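PDB 3N4F: mandelate racemase/muconate lactonizing protein, which probably works as a magnesium-dependent enolase-superfamily enzyme that takes a proton from the carbon next to a substrate carboxylate. Local coordinates for residues K203-A208 with N228-E233; G24-S29 with E336-T341; E18-T23 with V45-I50. All coordinates share one frame; numbering follows the deposited sequence.

In the fold
Contacts 2 and 3 share strand 14-30: residues 18-23 pair with strand 42-52 in contact 3, and residues 24-27 carry the strand on to meet strand 340-342 in contact 2, the two centres about 18 Å apart. Both belong to the antiparallel sheet of the N-terminal domain. Contact 1 is a pair of barrel strands, formed entirely within the sequence between residues 29 and 336; its centre lies about 34 Å from that of contact 3, across the middle of the chain, and about 21 Å from that of contact 2. Residues 336-341 begin on a barrel strand and end in the antiparallel sheet, so contact 2 is part of the seam that joins the metal-bearing barrel to the domain beside it.

Contact 1: K203-A208 with N228-E233; sequences KIMIDA and NLYWLE. With MG (magnesium ion), chain F.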
loop_
_atom_site.group_PDB
_atom_site.type_symbol
_atom_site.label_atom_id
_atom_site.label_comp_id
_atom_site.label_asym_id
_atom_site.label_seq_id
_atom_site.Cartn_x
_atom_site.Cartn_y
_atom_site.Cartn_z
ATOM N N LYS A 203 -2.420 3.033 -17.736
ATOM C CA LYS A 203 -3.514 3.551 -16.915
ATOM C C LYS A 203 -2.988 4.752 -16.142
ATOM O O LYS A 203 -1.861 4.738 -15.672
ATOM C CB LYS A 203 -4.036 2.490 -15.944
ATOM C CG LYS A 203 -4.730 1.321 -16.637
ATOM C CD LYS A 203 -5.291 0.336 -15.632
ATOM C CE LYS A 203 -5.927 -0.855 -16.332
ATOM N NZ LYS A 203 -4.873 -1.799 -16.895
ATOM N N ILE A 204 -3.819 5.775 -16.022
ATOM C CA ILE A 204 -3.446 6.995 -15.332
ATOM C C ILE A 204 -4.444 7.166 -14.211
ATOM O O ILE A 204 -5.642 7.072 -14.438
ATOM C CB ILE A 204 -3.513 8.239 -16.274
ATOM C CG1 ILE A 204 -2.574 8.080 -17.482
ATOM C CG2 ILE A 204 -3.230 9.555 -15.493
ATOM C CD1 ILE A 204 -1.106 7.879 -17.143
HETATM N N MSE A 205 -3.943 7.371 -13.001
HETATM C CA MSE A 205 -4.809 7.710 -11.872
HETATM C C MSE A 205 -4.446 9.107 -11.451
HETATM O O MSE A 205 -3.315 9.521 -11.643
HETATM C CB MSE A 205 -4.615 6.728 -10.717
HETATM C CG MSE A 205 -5.466 5.471 -10.831
HETATM SE SE MSE A 205 -4.371 3.891 -10.483
HETATM C CE MSE A 205 -3.461 4.089 -12.181
ATOM N N ILE A 206 -5.416 9.854 -10.940
ATOM C CA ILE A 206 -5.125 11.161 -10.372
ATOM C C ILE A 206 -5.604 11.228 -8.917
ATOM O O ILE A 206 -6.665 10.712 -8.561
ATOM C CB ILE A 206 -5.677 12.328 -11.240
ATOM C CG1 ILE A 206 -7.207 12.224 -11.427
ATOM C CG2 ILE A 206 -4.981 12.314 -12.617
ATOM C CD1 ILE A 206 -7.853 13.431 -12.146
ATOM N N ASP A 207 -4.801 11.870 -8.084
ATOM C CA ASP A 207 -5.090 11.950 -6.666
ATOM C C ASP A 207 -5.000 13.408 -6.243
ATOM O O ASP A 207 -3.934 14.021 -6.301
ATOM C CB ASP A 207 -4.076 11.081 -5.924
ATOM C CG ASP A 207 -4.234 11.131 -4.408
ATOM O OD1 ASP A 207 -5.018 11.940 -3.837
ATOM O OD2 ASP A 207 -3.543 10.328 -3.772
ATOM N N ALA A 208 -6.122 13.962 -5.808
ATOM C CA ALA A 208 -6.158 15.364 -5.425
ATOM C C ALA A 208 -5.901 15.655 -3.960
ATOM O O ALA A 208 -5.933 16.825 -3.562
ATOM C CB ALA A 208 -7.485 15.990 -5.837
ATOM N N ASN A 228 -6.605 8.135 -20.705
ATOM C CA ASN A 228 -6.912 6.841 -20.108
ATOM C C ASN A 228 -6.917 6.919 -18.580
ATOM O O ASN A 228 -6.090 6.308 -17.894
ATOM C CB ASN A 228 -5.970 5.736 -20.626
ATOM C CG ASN A 228 -6.476 4.349 -20.287
ATOM O OD1 ASN A 228 -7.690 4.125 -20.221
ATOM N ND2 ASN A 228 -5.556 3.408 -20.063
ATOM N N LEU A 229 -7.875 7.688 -18.062
ATOM C CA LEU A 229 -8.040 7.911 -16.651
ATOM C C LEU A 229 -8.760 6.725 -16.011
ATOM O O LEU A 229 -9.966 6.518 -16.231
ATOM C CB LEU A 229 -8.838 9.190 -16.454
ATOM C CG LEU A 229 -8.530 10.015 -15.215
ATOM C CD1 LEU A 229 -7.053 10.432 -15.198
ATOM C CD2 LEU A 229 -9.439 11.222 -15.199
ATOM N N TYR A 230 -8.017 5.931 -15.243
ATOM C CA TYR A 230 -8.563 4.735 -14.613
ATOM C C TYR A 230 -9.334 5.033 -13.324
ATOM O O TYR A 230 -10.402 4.475 -13.118
ATOM C CB TYR A 230 -7.462 3.699 -14.371
ATOM C CG TYR A 230 -7.966 2.376 -13.850
ATOM C CD1 TYR A 230 -8.573 1.452 -14.702
ATOM C CD2 TYR A 230 -7.840 2.047 -12.500
ATOM C CE1 TYR A 230 -9.027 0.234 -14.219
ATOM C CE2 TYR A 230 -8.287 0.850 -12.012
ATOM C CZ TYR A 230 -8.878 -0.059 -12.871
ATOM O OH TYR A 230 -9.325 -1.258 -12.382
ATOM N N TRP A 231 -8.784 5.874 -12.448
ATOM C CA TRP A 231 -9.554 6.321 -11.276
ATOM C C TRP A 231 -9.198 7.724 -10.818
ATOM O O TRP A 231 -8.098 8.228 -11.097
ATOM C CB TRP A 231 -9.547 5.290 -10.106
ATOM C CG TRP A 231 -8.350 5.251 -9.168
ATOM C CD1 TRP A 231 -7.702 6.319 -8.577
ATOM C CD2 TRP A 231 -7.696 4.067 -8.670
ATOM N NE1 TRP A 231 -6.687 5.860 -7.764
ATOM C CE2 TRP A 231 -6.654 4.488 -7.814
ATOM C CE3 TRP A 231 -7.884 2.685 -8.883
ATOM C CZ2 TRP A 231 -5.795 3.577 -7.163
ATOM C CZ3 TRP A 231 -7.029 1.780 -8.225
ATOM C CH2 TRP A 231 -5.998 2.238 -7.385
ATOM N N LEU A 232 -10.170 8.322 -10.135
ATOM C CA LEU A 232 -10.058 9.574 -9.414
ATOM C C LEU A 232 -10.115 9.314 -7.889
ATOM O O LEU A 232 -11.108 8.806 -7.357
ATOM C CB LEU A 232 -11.217 10.464 -9.785
ATOM C CG LEU A 232 -11.449 11.707 -8.937
ATOM C CD1 LEU A 232 -10.322 12.723 -9.213
ATOM C CD2 LEU A 232 -12.793 12.271 -9.299
ATOM N N GLU A 233 -9.073 9.738 -7.195
ATOM C CA GLU A 233 -8.882 9.395 -5.798
ATOM C C GLU A 233 -8.917 10.677 -4.981
ATOM O O GLU A 233 -8.182 11.622 -5.278
ATOM C CB GLU A 233 -7.539 8.703 -5.640
ATOM C CG GLU A 233 -6.985 8.652 -4.214
ATOM C CD GLU A 233 -5.758 7.765 -4.113
ATOM O OE1 GLU A 233 -5.491 6.979 -5.053
ATOM O OE2 GLU A 233 -5.070 7.847 -3.071
HETATM MG MG MG F . -3.945 9.159 -2.022
HETATM O O HOH W 1 -5.407 10.520 -1.542
HETATM O O HOH W 2 -2.293 7.897 -2.348
HETATM O O HOH W 3 -2.584 10.040 -0.797
#
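Asp207 and Glu233 build the magnesium site at the C-terminal ends of two neighbouring barrel strands. Asp207 OD2 binds the magnesium ion at 2.1 Å and Glu233 OE2 at 2.0 Å, so these two oxygens come within 3.0 Å of each other, where the cation probably offsets the repulsion between them. The carboxylates are stacked, their planes 30° apart; Glu263 and three waters complete the shell. One water also donates to Asp207 OD1, which takes a second bond from Asn209 N. Glu233 OE1 receives Trp231 NE1 at 3.2 Å on its anti lone pair and is held further by Lys168 and Gln283. The fold behind the site is a beta-alpha-beta unit of the TIM barrel: strand 204-207, helix 214-223, strand 229-233. Five backbone bonds join the strands, from Ile204 N, Ile206 N and Ala208 N one way and from Tyr230 N and Glu233 N the other. The register slips by one residue at Tyr230, and the buried Trp231 N finds no partner. On the face that carries the metal ligands, Trp231 CG sits between its backbone N and carbonyl carbon, chi1 81°, which puts the indole under Met205; the selenium SE of Met205 lies 3.6 Å from the centroid of the six-membered ring, a Met-aromatic contact. The opposite face is aliphatic: Ile206 CG2 meets Leu229 CD1 at 3.8 Å, and helix 180-198 packs on Ile204 and Ile206. At the far end Lys203 runs alongside Tyr230, its CD over one ring face, 3.6 Å from Tyr230 CD1, while Tyr230 OH bonds Glu333.

Contact 2: G24-S29 with E336-T341; sequences GERARS and EYDDIT
The guanidinium of Arg26 and the carboxylate of Asp338 meet edge on, their planes only 20° apart. Arg26 NE gives its hydrogen to Asp338 OD2 at 2.7 Å along an almost straight line, 178° at the hydrogen; the nitrogen approaches on the syn side of the oxygen, and OD2 lies in the guanidinium plane. This salt bridge uses one nitrogen: NH1 turns to the carbonyl of Gly40, and NH2 reaches only weakly to a water that donates to the same OD2. With chi1 at -159°, Asp338 swings its carboxylate away from its own backbone N and across to the arginine. Below the charged end, Arg26 CG rests against Ile340 CG1 at 4.0 Å. With a leucine here, Asp338 OD2 would probably lose its charged mate, and Gly40 O its guanidinium donor. The backbones pair antiparallel. Glu25 and Thr341 exchange two hydrogen bonds, N to O at 3.0 Å from Glu25 and at 2.9 Å from Thr341, and Ala27 N adds another to Asp339 O at 2.9 Å. Gly24 CA comes within 3.2 Å of Thr341 O, where a side chain would clash. Asp339 turns its carboxylate past the methyl of Ala27 to a salt bridge with Lys162. At Ala27 and Arg28 the segment 24-29 turns a corner and the pairing stops. Residues 338 and 339 form the short link by which the chain leaves barrel strand 335-337 and enters strand 340-342 of the antiparallel sheet, a junction between the two domains of an enolase-type fold.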
loop_
_atom_site.group_PDB
_atom_site.type_symbol
_atom_site.label_atom_id
_atom_site.label_comp_id
_atom_site.label_asym_id
_atom_site.label_seq_id
_atom_site.Cartn_x
_atom_site.Cartn_y
_atom_site.Cartn_z
ATOM N N GLY A 24 16.532 4.128 5.057
ATOM C CA GLY A 24 16.940 4.198 3.673
ATOM C C GLY A 24 16.379 5.414 2.956
ATOM O O GLY A 24 16.068 6.447 3.577
ATOM N N GLU A 25 16.229 5.270 1.645
ATOM C CA GLU A 25 15.934 6.391 0.762
ATOM C C GLU A 25 15.131 5.973 -0.459
ATOM O O GLU A 25 15.351 4.896 -1.038
ATOM C CB GLU A 25 17.237 7.050 0.285
ATOM C CG GLU A 25 17.921 7.919 1.334
ATOM C CD GLU A 25 19.192 8.582 0.824
ATOM O OE1 GLU A 25 19.466 8.510 -0.401
ATOM O OE2 GLU A 25 19.916 9.182 1.656
ATOM N N ARG A 26 14.184 6.832 -0.813
ATOM C CA ARG A 26 13.547 6.834 -2.117
ATOM C C ARG A 26 14.560 7.099 -3.220
ATOM O O ARG A 26 15.560 7.794 -3.007
ATOM C CB ARG A 26 12.537 7.981 -2.182
ATOM C CG ARG A 26 11.158 7.556 -2.098
ATOM C CD ARG A 26 10.254 8.766 -1.931
ATOM N NE ARG A 26 9.202 8.348 -1.043
ATOM C CZ ARG A 26 8.953 8.867 0.143
ATOM N NH1 ARG A 26 9.663 9.899 0.608
ATOM N NH2 ARG A 26 7.987 8.329 0.872
ATOM N N ALA A 27 14.272 6.575 -4.406
ATOM C CA ALA A 27 15.114 6.802 -5.583
ATOM C C ALA A 27 15.079 8.281 -5.998
ATOM O O ALA A 27 16.070 8.820 -6.496
ATOM C CB ALA A 27 14.667 5.905 -6.734
ATOM N N ARG A 28 13.957 8.951 -5.741
ATOM C CA ARG A 28 13.828 10.341 -6.105
ATOM C C ARG A 28 13.026 11.063 -5.029
ATOM O O ARG A 28 11.996 10.568 -4.581
ATOM C CB ARG A 28 13.143 10.480 -7.486
ATOM C CG ARG A 28 13.047 11.938 -8.022
ATOM C CD ARG A 28 12.301 12.021 -9.369
ATOM N NE ARG A 28 10.876 11.738 -9.186
ATOM C CZ ARG A 28 10.253 10.653 -9.627
ATOM N NH1 ARG A 28 10.912 9.709 -10.315
ATOM N NH2 ARG A 28 8.951 10.526 -9.391
ATOM N N SER A 29 13.517 12.220 -4.602
ATOM C CA SER A 29 12.868 12.939 -3.512
ATOM C C SER A 29 11.463 13.341 -3.950
ATOM O O SER A 29 11.263 13.793 -5.081
ATOM C CB SER A 29 13.691 14.163 -3.114
ATOM O OG SER A 29 13.102 14.812 -1.999
ATOM N N GLU A 336 0.493 -0.191 -4.794
ATOM C CA GLU A 336 0.947 1.187 -4.899
ATOM C C GLU A 336 2.457 1.175 -4.690
ATOM O O GLU A 336 2.929 0.880 -3.592
ATOM C CB GLU A 336 0.247 2.030 -3.823
ATOM C CG GLU A 336 0.655 3.491 -3.827
ATOM C CD GLU A 336 -0.277 4.400 -3.015
ATOM O OE1 GLU A 336 -1.066 3.909 -2.180
ATOM O OE2 GLU A 336 -0.223 5.632 -3.222
ATOM N N TYR A 337 3.221 1.485 -5.734
ATOM C CA TYR A 337 4.668 1.253 -5.696
ATOM C C TYR A 337 5.518 2.528 -5.647
ATOM O O TYR A 337 5.350 3.431 -6.464
ATOM C CB TYR A 337 5.099 0.388 -6.881
ATOM C CG TYR A 337 6.551 -0.020 -6.830
ATOM C CD1 TYR A 337 7.548 0.789 -7.389
ATOM C CD2 TYR A 337 6.930 -1.195 -6.195
ATOM C CE1 TYR A 337 8.902 0.411 -7.337
ATOM C CE2 TYR A 337 8.271 -1.586 -6.138
ATOM C CZ TYR A 337 9.248 -0.782 -6.701
ATOM O OH TYR A 337 10.571 -1.184 -6.629
ATOM N N ASP A 338 6.418 2.578 -4.672
ATOM C CA ASP A 338 7.410 3.650 -4.500
ATOM C C ASP A 338 8.763 2.933 -4.533
ATOM O O ASP A 338 8.944 1.930 -3.837
ATOM C CB ASP A 338 7.190 4.320 -3.128
ATOM C CG ASP A 338 7.782 5.736 -3.022
ATOM O OD1 ASP A 338 8.340 6.273 -3.990
ATOM O OD2 ASP A 338 7.642 6.340 -1.933
ATOM N N ASP A 339 9.692 3.426 -5.350
ATOM C CA ASP A 339 11.039 2.842 -5.479
ATOM C C ASP A 339 11.911 3.256 -4.302
ATOM O O ASP A 339 12.362 4.396 -4.222
ATOM C CB ASP A 339 11.692 3.272 -6.801
ATOM C CG ASP A 339 12.990 2.512 -7.111
ATOM O OD1 ASP A 339 13.481 1.708 -6.287
ATOM O OD2 ASP A 339 13.537 2.734 -8.205
ATOM N N ILE A 340 12.097 2.330 -3.361
ATOM C CA ILE A 340 12.806 2.601 -2.120
ATOM C C ILE A 340 13.900 1.552 -1.874
ATOM O O ILE A 340 13.677 0.362 -2.093
ATOM C CB ILE A 340 11.818 2.624 -0.926
ATOM C CG1 ILE A 340 10.750 3.726 -1.131
ATOM C CG2 ILE A 340 12.557 2.841 0.379
ATOM C CD1 ILE A 340 9.508 3.611 -0.189
ATOM N N THR A 341 15.069 2.001 -1.414
ATOM C CA THR A 341 16.088 1.093 -0.906
ATOM C C THR A 341 16.202 1.247 0.612
ATOM O O THR A 341 16.621 2.296 1.108
ATOM C CB THR A 341 17.478 1.326 -1.557
ATOM O OG1 THR A 341 17.378 1.175 -2.979
ATOM C CG2 THR A 341 18.512 0.328 -1.023
HETATM O O HOH W 4 16.677 4.236 -3.324
HETATM O O HOH W 5 6.807 5.181 0.636
HETATM O O HOH W 6 10.972 7.452 -5.535
#

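Contact 3: E18-T23 with V45-I50; sequences EFAKLT and VDIARI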
loop_
_atom_site.group_PDB
_atom_site.type_symbol
_atom_site.label_atom_id
_atom_site.label_comp_id
_atom_site.label_asym_id
_atom_site.label_seq_id
_atom_site.Cartn_x
_atom_site.Cartn_y
_atom_site.Cartn_z
ATOM N N GLU A 18 12.262 -8.811 19.180
ATOM C CA GLU A 18 13.290 -7.805 19.041
ATOM C C GLU A 18 12.792 -6.757 18.061
ATOM O O GLU A 18 12.017 -7.059 17.143
ATOM C CB GLU A 18 14.578 -8.430 18.493
ATOM C CG GLU A 18 15.178 -9.533 19.349
ATOM C CD GLU A 18 16.217 -10.343 18.586
ATOM O OE1 GLU A 18 15.818 -11.163 17.716
ATOM O OE2 GLU A 18 17.426 -10.158 18.846
ATOM N N PHE A 19 13.231 -5.524 18.260
ATOM C CA PHE A 19 12.677 -4.402 17.502
ATOM C C PHE A 19 13.791 -3.501 17.023
ATOM O O PHE A 19 14.729 -3.218 17.769
ATOM C CB PHE A 19 11.705 -3.624 18.397
ATOM C CG PHE A 19 11.186 -2.351 17.793
ATOM C CD1 PHE A 19 11.916 -1.163 17.886
ATOM C CD2 PHE A 19 9.942 -2.327 17.167
ATOM C CE1 PHE A 19 11.422 0.025 17.338
ATOM C CE2 PHE A 19 9.431 -1.141 16.625
ATOM C CZ PHE A 19 10.173 0.035 16.710
ATOM N N ALA A 20 13.681 -3.026 15.788
ATOM C CA ALA A 20 14.673 -2.114 15.224
ATOM C C ALA A 20 14.059 -1.240 14.139
ATOM O O ALA A 20 13.095 -1.623 13.469
ATOM C CB ALA A 20 15.883 -2.921 14.666
ATOM N N LYS A 21 14.600 -0.037 13.989
ATOM C CA LYS A 21 14.198 0.849 12.904
ATOM C C LYS A 21 15.250 0.720 11.815
ATOM O O LYS A 21 16.435 0.952 12.066
ATOM C CB LYS A 21 14.102 2.299 13.387
ATOM C CG LYS A 21 13.518 3.267 12.361
ATOM C CD LYS A 21 13.532 4.728 12.831
ATOM C CE LYS A 21 12.888 4.935 14.201
ATOM N NZ LYS A 21 11.540 4.305 14.323
ATOM N N LEU A 22 14.812 0.331 10.622
ATOM C CA LEU A 22 15.674 0.273 9.443
ATOM C C LEU A 22 15.536 1.595 8.668
ATOM O O LEU A 22 14.478 2.216 8.680
ATOM C CB LEU A 22 15.292 -0.926 8.563
ATOM C CG LEU A 22 16.131 -2.198 8.702
ATOM C CD1 LEU A 22 16.319 -2.557 10.157
ATOM C CD2 LEU A 22 15.533 -3.378 7.911
ATOM N N THR A 23 16.605 2.040 8.025
ATOM C CA THR A 23 16.585 3.350 7.343
ATOM C C THR A 23 17.019 3.217 5.891
ATOM O O THR A 23 17.777 2.314 5.537
ATOM C CB THR A 23 17.527 4.388 8.031
ATOM O OG1 THR A 23 18.865 3.873 8.069
ATOM C CG2 THR A 23 17.059 4.723 9.416
ATOM N N VAL A 45 11.565 2.052 8.174
ATOM C CA VAL A 45 10.622 0.968 8.409
ATOM C C VAL A 45 10.904 0.371 9.797
ATOM O O VAL A 45 12.014 -0.102 10.043
ATOM C CB VAL A 45 10.717 -0.160 7.325
ATOM C CG1 VAL A 45 9.812 -1.313 7.697
ATOM C CG2 VAL A 45 10.359 0.370 5.905
ATOM N N ASP A 46 9.910 0.407 10.691
ATOM C CA ASP A 46 10.031 -0.267 11.991
ATOM C C ASP A 46 9.782 -1.752 11.772
ATOM O O ASP A 46 8.780 -2.128 11.163
ATOM C CB ASP A 46 9.053 0.311 13.021
ATOM C CG ASP A 46 9.360 1.766 13.365
ATOM O OD1 ASP A 46 10.449 2.250 13.001
ATOM O OD2 ASP A 46 8.526 2.422 14.015
ATOM N N ILE A 47 10.725 -2.573 12.228
ATOM C CA ILE A 47 10.612 -4.016 12.041
ATOM C C ILE A 47 10.718 -4.719 13.378
ATOM O O ILE A 47 11.371 -4.234 14.311
ATOM C CB ILE A 47 11.661 -4.599 11.052
ATOM C CG1 ILE A 47 13.084 -4.518 11.604
ATOM C CG2 ILE A 47 11.578 -3.916 9.692
ATOM C CD1 ILE A 47 14.061 -5.371 10.812
ATOM N N ALA A 48 10.015 -5.844 13.480
ATOM C CA ALA A 48 10.123 -6.708 14.630
ATOM C C ALA A 48 10.669 -8.041 14.125
ATOM O O ALA A 48 10.296 -8.490 13.044
ATOM C CB ALA A 48 8.787 -6.900 15.280
ATOM N N ARG A 49 11.597 -8.625 14.878
ATOM C CA ARG A 49 12.072 -9.966 14.618
ATOM C C ARG A 49 11.569 -10.852 15.751
ATOM O O ARG A 49 11.915 -10.623 16.913
ATOM C CB ARG A 49 13.601 -9.990 14.501
ATOM C CG ARG A 49 14.200 -11.367 14.386
ATOM C CD ARG A 49 15.672 -11.313 13.992
ATOM N NE ARG A 49 16.580 -10.990 15.090
ATOM C CZ ARG A 49 17.865 -10.687 14.926
ATOM N NH1 ARG A 49 18.622 -10.405 15.979
ATOM N NH2 ARG A 49 18.383 -10.621 13.699
ATOM N N ILE A 50 10.723 -11.826 15.405
ATOM C CA ILE A 50 10.113 -12.742 16.380
ATOM C C ILE A 50 10.784 -14.118 16.316
ATOM O O ILE A 50 11.095 -14.614 15.230
ATOM C CB ILE A 50 8.576 -12.860 16.188
ATOM C CG1 ILE A 50 7.907 -13.544 17.388
ATOM C CG2 ILE A 50 8.208 -13.610 14.877
ATOM C CD1 ILE A 50 6.428 -13.100 17.600
HETATM O O HOH W 7 13.366 -12.409 18.286
#
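Glu18 and Arg49 form a hydrogen-bonded pair on two antiparallel strands, and the arginine grips the acid side-on with two nitrogens. Arg49 NE reaches Glu18 OE1 at 2.7 Å and Arg49 NH1 reaches Glu18 OE2 at 3.1 Å, both nearly straight. The two groups are not coplanar: their planes stand 43° apart, with the acid oxygens in the guanidinium plane but the nitrogens above the carboxylate plane. A bend in the arginine at chi3, 79°, turns NE toward the acid. NH1 also bonds Thr375 and NH2 bonds Tyr58, which should hold the group against turning, and a bridging water touches Glu18 OE1 and Arg49 O.

Lys21 pairs with an acid on the other face of the sheet. It starts alongside Asp46, pointing the same way, then curls at chi3 (-52°) and again at its last torsion, bringing NZ to 2.7 Å from Asp46 OD1 on the syn side; Lys21 CG lies 3.3 Å from that same oxygen. Next to it the ring of Phe19 slants past Asp46, Phe19 CZ 3.9 Å from Asp46 CG, and stacks with Trp383.

The face that carries the Glu18-Arg49 pair is otherwise apolar. Ile47 is modelled in two conformers, so the contact of its CD1 with Leu22 CD1, made in one of them, is tentative; Ala20 CB lies farther off. Helix 371-381 packs on this side, touching Glu18, Leu22, Ile47 and Arg49.

Beneath the side chains, Glu18 with Arg49, Ala20 with Ile47 and Leu22 with Val45 each exchange two backbone bonds. Strands 14-30 and 42-52 are the arms of a long beta hairpin, part of the antiparallel sheet of the N-terminal domain in enolase-superfamily proteins.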